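Sister chromatid cohesion protein (Chaetomium thermophilum, PDB 5T8V) probably acts as a cohesin loader that binds chromatin, this chain being the C-terminal fragment of Scc2, built of HEAT repeats. Local coordinates at residues S64-T69 with N73-V78; Q145-N150 with A212-S217. All blocks are in the same frame, centred on the assembly; numbering follows the deposited sequence.

Contact 1 (S64-T69 with N73-V78); sequences SALKKT and NCFMTV
Phe75 folds back over the last turns of helix 56-71 and lays its side chain against Thr69 and Leu66. Its CB stands 3.8 Å from Thr69 OG1, close to where the helical backbone ends. With CG anti to the backbone N (chi1 -179°), the ring is carried back along the helix, and CD1 comes 3.4 Å from Thr69 OG1. Farther out, CE1 meets the branch methyl CD2 of Leu66 at 3.7 Å, one helical turn earlier. Both neighbours approach the ring obliquely. The Thr69 hydroxyl is itself occupied: it donates back to Leu66 O, which turns it toward its own helix while its oxygen still touches the ring. Leu20 of helix 9-36 packs on Leu66, and Leu83 of helix 81-96 on Phe75.

The backbone turn sets Phe75 beside the helix. Thr69 O accepts Cys74 N at 3.0 Å, the donor lying in the carbonyl plane, and takes a second, weak bond from Phe75 N, whose N-H...O angle is only 124°. Cys74 SG packs 4.0 Å from Thr69 CB, at the pair of positions where such helix ends commonly place a hydrophobic contact. Asn73 supplies the positive phi (57°) that reverses the chain. It is the C-prime residue of a Schellman motif, the classic C-terminal cap of an alpha-helix.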
# COMPACT_ATOMS: atom_id res chain seq x y z
N SER A 64 49.07 -43.20 14.05
CA SER A 64 49.74 -42.43 13.01
C SER A 64 50.49 -43.36 12.05
O SER A 64 50.33 -43.28 10.82
CB SER A 64 50.70 -41.43 13.64
OG SER A 64 51.32 -40.62 12.65
N ALA A 65 51.31 -44.26 12.60
CA ALA A 65 52.06 -45.18 11.75
C ALA A 65 51.13 -46.03 10.89
O ALA A 65 51.39 -46.24 9.69
CB ALA A 65 52.95 -46.07 12.62
N LEU A 66 50.04 -46.52 11.47
CA LEU A 66 49.07 -47.31 10.71
C LEU A 66 48.51 -46.51 9.54
O LEU A 66 48.40 -47.01 8.42
CB LEU A 66 47.94 -47.77 11.63
CG LEU A 66 48.30 -48.86 12.65
CD1 LEU A 66 47.24 -48.94 13.73
CD2 LEU A 66 48.46 -50.20 11.97
N LYS A 67 48.14 -45.25 9.79
CA LYS A 67 47.65 -44.40 8.71
C LYS A 67 48.70 -44.25 7.62
O LYS A 67 48.37 -44.27 6.42
CB LYS A 67 47.24 -43.03 9.25
CG LYS A 67 47.00 -41.98 8.19
CD LYS A 67 46.16 -40.83 8.72
CE LYS A 67 46.40 -39.54 7.96
NZ LYS A 67 47.67 -38.87 8.38
N LYS A 68 49.97 -44.10 8.00
CA LYS A 68 51.04 -44.05 7.00
C LYS A 68 51.04 -45.32 6.15
O LYS A 68 51.09 -45.24 4.91
CB LYS A 68 52.39 -43.87 7.68
CG LYS A 68 52.80 -42.42 7.88
CD LYS A 68 54.22 -42.32 8.42
CE LYS A 68 54.63 -40.88 8.69
NZ LYS A 68 56.02 -40.78 9.21
N THR A 69 50.97 -46.49 6.78
CA THR A 69 51.01 -47.73 6.01
C THR A 69 49.80 -47.86 5.10
O THR A 69 49.91 -48.38 3.98
CB THR A 69 51.09 -48.94 6.95
OG1 THR A 69 49.97 -48.92 7.85
CG2 THR A 69 52.39 -48.93 7.74
N ASN A 73 49.71 -47.89 0.79
CA ASN A 73 49.33 -49.18 0.23
C ASN A 73 50.33 -50.28 0.57
O ASN A 73 50.57 -51.19 -0.22
CB ASN A 73 49.16 -49.08 -1.29
CG ASN A 73 48.37 -50.24 -1.86
OD1 ASN A 73 47.49 -50.80 -1.20
ND2 ASN A 73 48.67 -50.62 -3.10
N CYS A 74 50.93 -50.20 1.76
CA CYS A 74 51.79 -51.26 2.27
C CYS A 74 51.27 -51.86 3.57
O CYS A 74 51.95 -52.70 4.17
CB CYS A 74 53.22 -50.75 2.47
SG CYS A 74 53.39 -49.39 3.65
N PHE A 75 50.08 -51.45 4.02
CA PHE A 75 49.48 -52.04 5.21
C PHE A 75 49.24 -53.53 5.03
O PHE A 75 49.15 -54.26 6.03
CB PHE A 75 48.16 -51.32 5.52
CG PHE A 75 47.46 -51.83 6.74
CD1 PHE A 75 48.07 -51.78 7.98
CD2 PHE A 75 46.17 -52.33 6.65
CE1 PHE A 75 47.42 -52.23 9.11
CE2 PHE A 75 45.51 -52.79 7.78
CZ PHE A 75 46.14 -52.74 9.01
N MET A 76 49.13 -54.01 3.79
CA MET A 76 48.92 -55.43 3.55
C MET A 76 50.11 -56.27 3.98
O MET A 76 49.96 -57.46 4.28
CB MET A 76 48.64 -55.66 2.06
CG MET A 76 49.79 -55.24 1.15
SD MET A 76 49.28 -55.01 -0.56
CE MET A 76 48.27 -53.54 -0.43
N THR A 77 51.31 -55.68 4.02
CA THR A 77 52.52 -56.43 4.34
C THR A 77 52.71 -56.62 5.84
O THR A 77 53.48 -57.50 6.24
CB THR A 77 53.74 -55.73 3.75
OG1 THR A 77 53.47 -55.35 2.39
CG2 THR A 77 54.96 -56.65 3.77
N VAL A 78 52.06 -55.81 6.67
CA VAL A 78 52.16 -55.93 8.12
C VAL A 78 51.84 -57.36 8.51
O VAL A 78 50.79 -57.89 8.11
CB VAL A 78 51.24 -54.93 8.83
CG1 VAL A 78 51.17 -55.23 10.34
CG2 VAL A 78 51.72 -53.51 8.60

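Contact 2 (Q145-N150 with A212-S217); sequences QLYSEN and AKVDTS
Val214 and Ser217 are the two residues of 212-217 that touch 145-150, the first meeting Tyr147 and the second Glu149. Walking along the segment, the chain leaves the frayed end of helix 190-213 and comes to Val214, which is in an extended conformation with its CB directed at the other segment. Its CG1, anti to the carbonyl carbon (chi1 -50°), meets CE2 of Tyr147 at 3.9 Å. The methyl lies at the edge of the ring and in its plane, so neither ring face is used by the valine. The tyrosine is held at its far end as well, since its OH is hydrogen-bonded to Arg141 O, a bond that limits how far the ring can swing away from the valine.

Here two interhelical connections of an alpha-solenoid run side by side in the same direction, each passing from loop into the first turn of a helix, 149-172 in one case and 218-232 in the other. The CA atoms of Glu149 and Thr216 are 8.4 Å apart, and the segments meet only through the two side-chain pairs, with no hydrogen bond between them.

Beyond Asp215 and Thr216, Ser217 occupies the N-cap position of helix 218-232, although its hydroxyl makes no capping bond. Its OG lies 4.0 Å from Glu149 OE2, a polar approach too long for a hydrogen bond. Glu149 gets there by a bend at chi2 (-72°), and it also touches Val220. The start of helix 218-232 may favour the negative charge of Glu149, whereas the nearby carboxylate of Glu153 would tend to oppose it.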
# COMPACT_ATOMS: atom_id res chain seq x y z
N GLN A 145 40.09 -62.29 10.90
CA GLN A 145 40.49 -62.02 12.27
C GLN A 145 40.72 -60.53 12.54
O GLN A 145 40.95 -60.16 13.70
CB GLN A 145 41.76 -62.80 12.62
CG GLN A 145 41.66 -64.30 12.39
CD GLN A 145 42.22 -64.72 11.05
OE1 GLN A 145 42.13 -64.00 10.06
NE2 GLN A 145 42.83 -65.90 11.01
N LEU A 146 40.67 -59.69 11.51
CA LEU A 146 40.88 -58.25 11.67
C LEU A 146 39.58 -57.47 11.75
O LEU A 146 39.62 -56.25 11.92
CB LEU A 146 41.73 -57.72 10.51
CG LEU A 146 43.10 -58.38 10.32
CD1 LEU A 146 43.84 -57.75 9.15
CD2 LEU A 146 43.94 -58.29 11.59
N TYR A 147 38.44 -58.14 11.63
CA TYR A 147 37.13 -57.50 11.72
C TYR A 147 36.33 -58.17 12.83
O TYR A 147 36.26 -59.40 12.89
CB TYR A 147 36.38 -57.61 10.39
CG TYR A 147 37.09 -56.96 9.23
CD1 TYR A 147 38.09 -57.64 8.54
CD2 TYR A 147 36.77 -55.68 8.81
CE1 TYR A 147 38.75 -57.05 7.48
CE2 TYR A 147 37.42 -55.08 7.75
CZ TYR A 147 38.41 -55.78 7.09
OH TYR A 147 39.06 -55.19 6.03
N SER A 148 35.75 -57.36 13.71
CA SER A 148 34.91 -57.87 14.79
C SER A 148 33.76 -56.91 15.02
O SER A 148 33.99 -55.72 15.27
CB SER A 148 35.72 -58.05 16.08
OG SER A 148 35.94 -56.81 16.73
N GLU A 149 32.53 -57.42 14.94
CA GLU A 149 31.37 -56.60 15.25
C GLU A 149 31.43 -56.09 16.68
O GLU A 149 30.98 -54.97 16.97
CB GLU A 149 30.09 -57.42 15.03
CG GLU A 149 28.94 -56.64 14.39
CD GLU A 149 28.30 -55.65 15.34
OE1 GLU A 149 28.41 -55.84 16.57
OE2 GLU A 149 27.68 -54.68 14.85
N ASN A 150 32.00 -56.88 17.59
CA ASN A 150 32.03 -56.50 19.00
C ASN A 150 32.90 -55.27 19.22
O ASN A 150 32.59 -54.44 20.08
CB ASN A 150 32.53 -57.67 19.84
CG ASN A 150 32.50 -57.37 21.33
OD1 ASN A 150 31.42 -57.28 21.92
ND2 ASN A 150 33.67 -57.23 21.93
N ALA A 212 32.08 -45.83 6.16
CA ALA A 212 32.24 -45.70 4.71
C ALA A 212 33.06 -46.82 4.10
O ALA A 212 32.98 -47.02 2.88
CB ALA A 212 32.90 -44.37 4.37
N LYS A 213 33.84 -47.54 4.89
CA LYS A 213 34.76 -48.54 4.37
C LYS A 213 34.41 -49.97 4.75
O LYS A 213 34.91 -50.90 4.11
CB LYS A 213 36.19 -48.22 4.83
CG LYS A 213 36.64 -46.83 4.44
CD LYS A 213 38.12 -46.61 4.71
CE LYS A 213 38.53 -45.18 4.39
NZ LYS A 213 39.98 -44.94 4.63
N VAL A 214 33.58 -50.17 5.77
CA VAL A 214 33.10 -51.49 6.14
C VAL A 214 31.58 -51.43 6.28
O VAL A 214 31.04 -50.48 6.86
CB VAL A 214 33.74 -52.00 7.45
CG1 VAL A 214 35.26 -51.87 7.39
CG2 VAL A 214 33.19 -51.27 8.67
N ASP A 215 30.90 -52.42 5.72
CA ASP A 215 29.45 -52.49 5.85
C ASP A 215 29.08 -52.74 7.31
O ASP A 215 29.67 -53.60 7.97
CB ASP A 215 28.89 -53.59 4.95
CG ASP A 215 28.91 -53.21 3.48
OD1 ASP A 215 29.85 -52.50 3.07
OD2 ASP A 215 28.00 -53.63 2.74
N THR A 216 28.11 -51.98 7.80
CA THR A 216 27.73 -52.00 9.20
C THR A 216 26.22 -52.12 9.33
O THR A 216 25.47 -51.77 8.41
CB THR A 216 28.24 -50.74 9.92
OG1 THR A 216 27.82 -50.76 11.29
CG2 THR A 216 27.70 -49.49 9.25
N SER A 217 25.78 -52.60 10.49
CA SER A 217 24.36 -52.79 10.73
C SER A 217 23.63 -51.45 10.74
O SER A 217 24.21 -50.40 11.01
CB SER A 217 24.14 -53.51 12.06
OG SER A 217 24.84 -54.74 12.09

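From the N terminus, the chain passes along helix 9-36 to helix 56-71, where contact 1 closes a very short loop, three residues between its segments, and stays local to that helix end. Contact 2 opens only after helix 120-136 and closes a far longer loop through helices 149-172, 180-187 and 190-213, bringing the connection into helix 149-172 beside the one between helices 190-213 and 218-232. The two loops are in series, neither nesting nor crossing, their centres 18 Å apart. Arg141 connects them: its side chain bonds Phe75 O and Val78 O, and its backbone also serves Tyr147. Leu83 of helix 81-96 likewise reaches both Val78 and Leu146.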